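Local coordinates for protein Protease/Reverse transcriptase/ribonuclease H (PDB 7KSF) that combines an aspartyl protease, an RNA- and DNA-dependent DNA polymerase and a ribonuclease H in one chain, serving reverse transcription and viral maturation of a foamy virus, at residues 585-597 / 652-665. The protein carries 1 engineered substitution. Residues are numbered along the deposited sequence; the frame is centred on the assembly and turned at random.
Sequences PSQYEGVFYTDGS and KALKIPGPVLVITD. With CA (calcium ion), chain B.
Two neighbouring parallel strands, 590-597 and 660-664, belong to the five-stranded sheet of the RNase H domain. Strand 590-597 is the middle strand of the five, and 660-664 is its parallel neighbour. Their axes pass 4.7 Å apart at 13°. The two strands take turns as donor: Leu661 N donates to Gly590 O, Phe592 N to Leu661 O, Ile663 N to Phe592 O and Thr594 N to Ile663 O. At the start of the ladder, Pro659 O takes a bond from Glu589 N (2.7 Å) and a weak one from Gly590 N.

Tyr588 lies beside the start of strand 660-664. Leu661 CB sits over the centre of its ring, 3.8 Å from the centroid, in a CH-pi contact, and Leu661 CD2 touches CE1. Pro659 C comes up at the ring edge. On the face of the sheet that carries Val591 and Tyr593, Val591 CG1 meets Ile663 CD1 at 3.7 Å. The other face carries Phe592 and Val662. A chi1 of -81° turns the Phe592 ring so that CE1 and CZ reach Lys652 CB of helix 638-654. Phe592 CB rests on Val662 CG2, at 4.0 Å. His616 also packs against this ring.

Near the C-terminal ends, Thr594 CG2 touches Val662 CG1. The carboxylates of Asp595 and Asp665 run alongside each other, with OD2 to OD2 at 3.2 Å and planes 18° apart. The calcium ion is bound by Gly596 O and Glu642, and Asp736 also comes close to Asp595. Strand order 3-2-1-4-5 is characteristic of the RNase H fold. The acidic cluster of Asp595, Asp665, Glu642 and Asp736 at the ends of these two strands is consistent with the metal-dependent active site of that family.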
ATOM      1  N   PRO A 585      16.987  20.740  10.209  1.00169.20           N
ATOM      2  CA  PRO A 585      18.135  20.043   9.609  1.00174.21           C
ATOM      3  C   PRO A 585      18.636  18.868  10.429  1.00167.82           C
ATOM      4  O   PRO A 585      19.350  18.019   9.883  1.00166.63           O
ATOM      5  CB  PRO A 585      19.201  21.142   9.508  1.00179.80           C
ATOM      6  CG  PRO A 585      18.850  22.087  10.606  1.00173.54           C
ATOM      7  CD  PRO A 585      17.346  22.083  10.692  1.00164.23           C
ATOM      8  N   SER A 586      18.296  18.788  11.716  1.00160.70           N
ATOM      9  CA  SER A 586      18.809  17.701  12.543  1.00159.32           C
ATOM     10  C   SER A 586      18.084  16.390  12.273  1.00158.50           C
ATOM     11  O   SER A 586      18.700  15.319  12.349  1.00158.77           O
ATOM     12  CB  SER A 586      18.705  18.070  14.023  1.00159.16           C
ATOM     13  OG  SER A 586      19.177  17.019  14.840  1.00159.07           O
ATOM     14  N   GLN A 587      16.787  16.444  11.952  1.00158.82           N
ATOM     15  CA  GLN A 587      16.018  15.222  11.741  1.00160.40           C
ATOM     16  C   GLN A 587      16.342  14.549  10.412  1.00173.10           C
ATOM     17  O   GLN A 587      16.088  13.347  10.268  1.00173.84           O
ATOM     18  CB  GLN A 587      14.518  15.520  11.819  1.00159.36           C
ATOM     19  CG  GLN A 587      13.968  16.319  10.648  1.00164.89           C
ATOM     20  CD  GLN A 587      12.457  16.453  10.686  1.00165.35           C
ATOM     21  OE1 GLN A 587      11.795  16.466   9.648  1.00162.86           O
ATOM     22  NE2 GLN A 587      11.903  16.557  11.888  1.00162.67           N
ATOM     23  N   TYR A 588      16.892  15.283   9.447  1.00175.61           N
ATOM     24  CA  TYR A 588      17.251  14.683   8.170  1.00162.26           C
ATOM     25  C   TYR A 588      18.390  13.688   8.349  1.00160.46           C
ATOM     26  O   TYR A 588      19.314  13.909   9.136  1.00159.60           O
ATOM     27  CB  TYR A 588      17.653  15.762   7.162  1.00159.67           C
ATOM     28  CG  TYR A 588      16.495  16.534   6.574  1.00155.62           C
ATOM     29  CD1 TYR A 588      16.191  17.816   7.017  1.00158.10           C
ATOM     30  CD2 TYR A 588      15.707  15.986   5.570  1.00149.90           C
ATOM     31  CE1 TYR A 588      15.134  18.527   6.481  1.00158.81           C
ATOM     32  CE2 TYR A 588      14.647  16.689   5.025  1.00151.03           C
ATOM     33  CZ  TYR A 588      14.366  17.959   5.485  1.00158.23           C
ATOM     34  OH  TYR A 588      13.313  18.662   4.946  1.00161.78           O
ATOM     35  N   GLU A 589      18.315  12.579   7.611  1.00154.21           N
ATOM     36  CA  GLU A 589      19.392  11.594   7.666  1.00163.80           C
ATOM     37  C   GLU A 589      20.653  12.115   6.993  1.00147.66           C
ATOM     38  O   GLU A 589      21.765  11.796   7.431  1.00145.37           O
ATOM     39  CB  GLU A 589      18.943  10.287   7.015  1.00163.42           C
ATOM     40  CG  GLU A 589      19.963   9.168   7.107  1.00153.21           C
ATOM     41  CD  GLU A 589      19.539   7.930   6.348  1.00162.20           C
ATOM     42  OE1 GLU A 589      18.555   8.013   5.582  1.00157.79           O
ATOM     43  OE2 GLU A 589      20.187   6.875   6.513  1.00174.95           O
ATOM     44  N   GLY A 590      20.507  12.912   5.939  1.00145.00           N
ATOM     45  CA  GLY A 590      21.652  13.464   5.242  1.00154.20           C
ATOM     46  C   GLY A 590      21.498  14.932   4.897  1.00147.34           C
ATOM     47  O   GLY A 590      20.407  15.386   4.548  1.00142.92           O
ATOM     48  N   VAL A 591      22.594  15.682   4.998  1.00143.42           N
ATOM     49  CA  VAL A 591      22.619  17.104   4.677  1.00146.68           C
ATOM     50  C   VAL A 591      23.696  17.328   3.624  1.00136.87           C
ATOM     51  O   VAL A 591      24.842  16.893   3.800  1.00136.01           O
ATOM     52  CB  VAL A 591      22.882  17.967   5.924  1.00152.21           C
ATOM     53  CG1 VAL A 591      23.006  19.433   5.542  1.00158.10           C
ATOM     54  CG2 VAL A 591      21.771  17.769   6.943  1.00151.43           C
ATOM     55  N   PHE A 592      23.326  17.992   2.534  1.00135.97           N
ATOM     56  CA  PHE A 592      24.221  18.223   1.406  1.00133.55           C
ATOM     57  C   PHE A 592      24.399  19.721   1.208  1.00132.99           C
ATOM     58  O   PHE A 592      23.449  20.423   0.844  1.00138.04           O
ATOM     59  CB  PHE A 592      23.677  17.566   0.137  1.00132.81           C
ATOM     60  CG  PHE A 592      23.964  16.097   0.045  1.00130.11           C
ATOM     61  CD1 PHE A 592      25.088  15.639  -0.622  1.00131.16           C
ATOM     62  CD2 PHE A 592      23.111  15.173   0.626  1.00133.98           C
ATOM     63  CE1 PHE A 592      25.359  14.286  -0.709  1.00134.05           C
ATOM     64  CE2 PHE A 592      23.376  13.817   0.540  1.00130.20           C
ATOM     65  CZ  PHE A 592      24.500  13.373  -0.128  1.00127.36           C
ATOM     66  N   TYR A 593      25.610  20.209   1.458  1.00130.32           N
ATOM     67  CA  TYR A 593      25.955  21.596   1.183  1.00129.04           C
ATOM     68  C   TYR A 593      26.594  21.684  -0.197  1.00126.15           C
ATOM     69  O   TYR A 593      27.481  20.890  -0.526  1.00124.48           O
ATOM     70  CB  TYR A 593      26.912  22.146   2.241  1.00128.31           C
ATOM     71  CG  TYR A 593      26.385  22.090   3.653  1.00130.81           C
ATOM     72  CD1 TYR A 593      25.521  23.063   4.133  1.00139.49           C
ATOM     73  CD2 TYR A 593      26.761  21.066   4.510  1.00131.66           C
ATOM     74  CE1 TYR A 593      25.038  23.015   5.426  1.00147.48           C
ATOM     75  CE2 TYR A 593      26.285  21.006   5.803  1.00134.08           C
ATOM     76  CZ  TYR A 593      25.424  21.984   6.257  1.00149.30           C
ATOM     77  OH  TYR A 593      24.947  21.932   7.546  1.00155.33           O
ATOM     78  N   THR A 594      26.140  22.641  -1.000  1.00126.07           N
ATOM     79  CA  THR A 594      26.665  22.831  -2.342  1.00130.52           C
ATOM     80  C   THR A 594      27.058  24.286  -2.551  1.00133.00           C
ATOM     81  O   THR A 594      26.634  25.181  -1.815  1.00135.33           O
ATOM     82  CB  THR A 594      25.652  22.420  -3.424  1.00135.11           C
ATOM     83  OG1 THR A 594      24.479  23.239  -3.321  1.00147.18           O
ATOM     84  CG2 THR A 594      25.270  20.957  -3.271  1.00122.77           C
ATOM     85  N   ASP A 595      27.874  24.499  -3.577  1.00121.87           N
ATOM     86  CA  ASP A 595      28.343  25.826  -3.960  1.00116.55           C
ATOM     87  C   ASP A 595      29.049  25.707  -5.304  1.00114.00           C
ATOM     88  O   ASP A 595      29.295  24.604  -5.800  1.00113.27           O
ATOM     89  CB  ASP A 595      29.274  26.419  -2.897  1.00116.01           C
ATOM     90  CG  ASP A 595      29.543  27.893  -3.112  1.00115.61           C
ATOM     91  OD1 ASP A 595      30.473  28.219  -3.879  1.00113.87           O
ATOM     92  OD2 ASP A 595      28.823  28.723  -2.523  1.00117.92           O
ATOM     93  N   GLY A 596      29.370  26.859  -5.886  1.00113.26           N
ATOM     94  CA  GLY A 596      30.073  26.912  -7.152  1.00111.90           C
ATOM     95  C   GLY A 596      30.625  28.286  -7.468  1.00115.88           C
ATOM     96  O   GLY A 596      29.944  29.301  -7.287  1.00130.86           O
ATOM     97  N   SER A 597      31.861  28.328  -7.951  1.00109.52           N
ATOM     98  CA  SER A 597      32.548  29.571  -8.235  1.00115.01           C
ATOM     99  C   SER A 597      33.025  29.570  -9.677  1.00111.10           C
ATOM    100  O   SER A 597      33.043  28.535 -10.349  1.00108.41           O
ATOM    101  CB  SER A 597      33.725  29.782  -7.272  1.00108.24           C
ATOM    102  OG  SER A 597      33.312  29.628  -5.928  1.00108.13           O
ATOM    103  N   LYS A 652      23.818  11.310  -5.265  1.00112.67           N
ATOM    104  CA  LYS A 652      24.401  10.648  -4.103  1.00113.48           C
ATOM    105  C   LYS A 652      23.377  10.377  -3.007  1.00115.89           C
ATOM    106  O   LYS A 652      23.630   9.537  -2.137  1.00118.62           O
ATOM    107  CB  LYS A 652      25.551  11.490  -3.550  1.00118.35           C
ATOM    108  CG  LYS A 652      26.655  11.736  -4.558  1.00129.03           C
ATOM    109  CD  LYS A 652      27.107  10.434  -5.197  1.00139.56           C
ATOM    110  CE  LYS A 652      28.037  10.690  -6.370  1.00132.48           C
ATOM    111  NZ  LYS A 652      28.452   9.431  -7.046  1.00117.40           N
ATOM    112  N   ALA A 653      22.231  11.060  -3.031  1.00115.01           N
ATOM    113  CA  ALA A 653      21.178  10.790  -2.057  1.00116.36           C
ATOM    114  C   ALA A 653      20.375   9.541  -2.394  1.00116.30           C
ATOM    115  O   ALA A 653      19.751   8.963  -1.497  1.00117.60           O
ATOM    116  CB  ALA A 653      20.238  11.995  -1.952  1.00118.86           C
ATOM    117  N   LEU A 654      20.377   9.113  -3.659  1.00114.81           N
ATOM    118  CA  LEU A 654      19.602   7.935  -4.041  1.00114.49           C
ATOM    119  C   LEU A 654      20.099   6.688  -3.321  1.00115.57           C
ATOM    120  O   LEU A 654      19.302   5.822  -2.942  1.00116.40           O
ATOM    121  CB  LEU A 654      19.663   7.729  -5.552  1.00112.40           C
ATOM    122  CG  LEU A 654      19.196   8.891  -6.426  1.00112.54           C
ATOM    123  CD1 LEU A 654      19.336   8.535  -7.896  1.00109.54           C
ATOM    124  CD2 LEU A 654      17.764   9.267  -6.096  1.00139.61           C
ATOM    125  N   LYS A 655      21.414   6.582  -3.121  1.00126.35           N
ATOM    126  CA  LYS A 655      21.981   5.441  -2.412  1.00134.01           C
ATOM    127  C   LYS A 655      21.574   5.405  -0.947  1.00126.62           C
ATOM    128  O   LYS A 655      21.759   4.370  -0.296  1.00122.39           O
ATOM    129  CB  LYS A 655      23.505   5.472  -2.529  1.00131.67           C
ATOM    130  CG  LYS A 655      24.003   5.567  -3.957  1.00119.99           C
ATOM    131  CD  LYS A 655      25.506   5.757  -4.017  1.00107.71           C
ATOM    132  CE  LYS A 655      25.983   5.897  -5.453  1.00111.37           C
ATOM    133  NZ  LYS A 655      27.442   6.165  -5.533  1.00120.33           N
ATOM    134  N   ILE A 656      21.021   6.493  -0.417  1.00121.18           N
ATOM    135  CA  ILE A 656      20.620   6.560   0.984  1.00126.06           C
ATOM    136  C   ILE A 656      19.101   6.657   1.056  1.00130.64           C
ATOM    137  O   ILE A 656      18.539   7.742   0.850  1.00130.69           O
ATOM    138  CB  ILE A 656      21.290   7.744   1.697  1.00123.34           C
ATOM    139  CG1 ILE A 656      22.812   7.673   1.541  1.00123.36           C
ATOM    140  CG2 ILE A 656      20.888   7.778   3.163  1.00127.77           C
ATOM    141  CD1 ILE A 656      23.430   6.399   2.085  1.00120.35           C
ATOM    142  N   PRO A 657      18.397   5.559   1.338  1.00132.35           N
ATOM    143  CA  PRO A 657      16.933   5.625   1.439  1.00135.11           C
ATOM    144  C   PRO A 657      16.467   6.309   2.716  1.00147.97           C
ATOM    145  O   PRO A 657      16.324   5.659   3.756  1.00130.57           O
ATOM    146  CB  PRO A 657      16.512   4.150   1.407  1.00127.26           C
ATOM    147  CG  PRO A 657      17.692   3.423   1.969  1.00124.65           C
ATOM    148  CD  PRO A 657      18.906   4.189   1.522  1.00125.19           C
ATOM    149  N   GLY A 658      16.228   7.616   2.647  1.00159.34           N
ATOM    150  CA  GLY A 658      15.789   8.368   3.799  1.00144.98           C
ATOM    151  C   GLY A 658      15.667   9.853   3.524  1.00138.27           C
ATOM    152  O   GLY A 658      15.920  10.330   2.413  1.00137.85           O
ATOM    153  N   PRO A 659      15.266  10.617   4.541  1.00139.84           N
ATOM    154  CA  PRO A 659      15.089  12.069   4.362  1.00148.37           C
ATOM    155  C   PRO A 659      16.432  12.781   4.280  1.00143.56           C
ATOM    156  O   PRO A 659      17.275  12.653   5.171  1.00143.59           O
ATOM    157  CB  PRO A 659      14.302  12.485   5.610  1.00151.32           C
ATOM    158  CG  PRO A 659      14.690  11.474   6.637  1.00147.90           C
ATOM    159  CD  PRO A 659      14.879  10.178   5.893  1.00140.25           C
ATOM    160  N   VAL A 660      16.625  13.543   3.203  1.00142.17           N
ATOM    161  CA  VAL A 660      17.849  14.295   2.981  1.00142.59           C
ATOM    162  C   VAL A 660      17.485  15.726   2.606  1.00145.66           C
ATOM    163  O   VAL A 660      16.347  16.033   2.246  1.00149.49           O
ATOM    164  CB  VAL A 660      18.736  13.661   1.888  1.00140.24           C
ATOM    165  CG1 VAL A 660      19.315  12.343   2.378  1.00141.73           C
ATOM    166  CG2 VAL A 660      17.935  13.453   0.615  1.00146.36           C
ATOM    167  N   LEU A 661      18.481  16.607   2.695  1.00143.90           N
ATOM    168  CA  LEU A 661      18.291  18.027   2.440  1.00144.58           C
ATOM    169  C   LEU A 661      19.513  18.578   1.723  1.00142.63           C
ATOM    170  O   LEU A 661      20.638  18.433   2.208  1.00144.68           O
ATOM    171  CB  LEU A 661      18.046  18.793   3.747  1.00151.05           C
ATOM    172  CG  LEU A 661      18.003  20.319   3.675  1.00154.07           C
ATOM    173  CD1 LEU A 661      16.917  20.790   2.724  1.00147.60           C
ATOM    174  CD2 LEU A 661      17.794  20.906   5.064  1.00158.18           C
ATOM    175  N   VAL A 662      19.289  19.208   0.572  1.00142.75           N
ATOM    176  CA  VAL A 662      20.355  19.819  -0.213  1.00142.04           C
ATOM    177  C   VAL A 662      20.233  21.332  -0.093  1.00157.35           C
ATOM    178  O   VAL A 662      19.127  21.880  -0.031  1.00170.40           O
ATOM    179  CB  VAL A 662      20.301  19.374  -1.691  1.00144.61           C
ATOM    180  CG1 VAL A 662      21.543  19.838  -2.439  1.00148.21           C
ATOM    181  CG2 VAL A 662      20.149  17.865  -1.787  1.00143.40           C
ATOM    182  N   ILE A 663      21.378  22.008  -0.053  1.00152.70           N
ATOM    183  CA  ILE A 663      21.440  23.443   0.200  1.00149.66           C
ATOM    184  C   ILE A 663      22.278  24.099  -0.890  1.00148.06           C
ATOM    185  O   ILE A 663      23.390  23.647  -1.180  1.00155.31           O
ATOM    186  CB  ILE A 663      22.027  23.752   1.589  1.00147.09           C
ATOM    187  CG1 ILE A 663      21.141  23.162   2.692  1.00160.02           C
ATOM    188  CG2 ILE A 663      22.199  25.252   1.780  1.00144.28           C
ATOM    189  CD1 ILE A 663      21.528  21.759   3.117  1.00147.46           C
ATOM    190  N   THR A 664      21.748  25.167  -1.480  1.00145.57           N
ATOM    191  CA  THR A 664      22.434  25.904  -2.532  1.00143.83           C
ATOM    192  C   THR A 664      22.706  27.330  -2.078  1.00152.00           C
ATOM    193  O   THR A 664      21.829  27.992  -1.515  1.00146.97           O
ATOM    194  CB  THR A 664      21.607  25.939  -3.820  1.00134.80           C
ATOM    195  OG1 THR A 664      21.017  24.656  -4.051  1.00147.77           O
ATOM    196  CG2 THR A 664      22.492  26.301  -5.000  1.00130.57           C
ATOM    197  N   ASP A 665      23.927  27.804  -2.332  1.00150.98           N
ATOM    198  CA  ASP A 665      24.226  29.213  -2.108  1.00147.18           C
ATOM    199  C   ASP A 665      23.470  30.104  -3.088  1.00139.09           C
ATOM    200  O   ASP A 665      23.196  31.271  -2.782  1.00153.32           O
ATOM    201  CB  ASP A 665      25.732  29.449  -2.218  1.00142.79           C
ATOM    202  CG  ASP A 665      26.117  30.886  -1.941  1.00145.40           C
ATOM    203  OD1 ASP A 665      25.459  31.530  -1.098  1.00155.55           O
ATOM    204  OD2 ASP A 665      27.082  31.372  -2.567  1.00135.60           O
TER
HETATM  205 CA    CA B 801      28.955  29.777  -5.983  1.00138.42          CA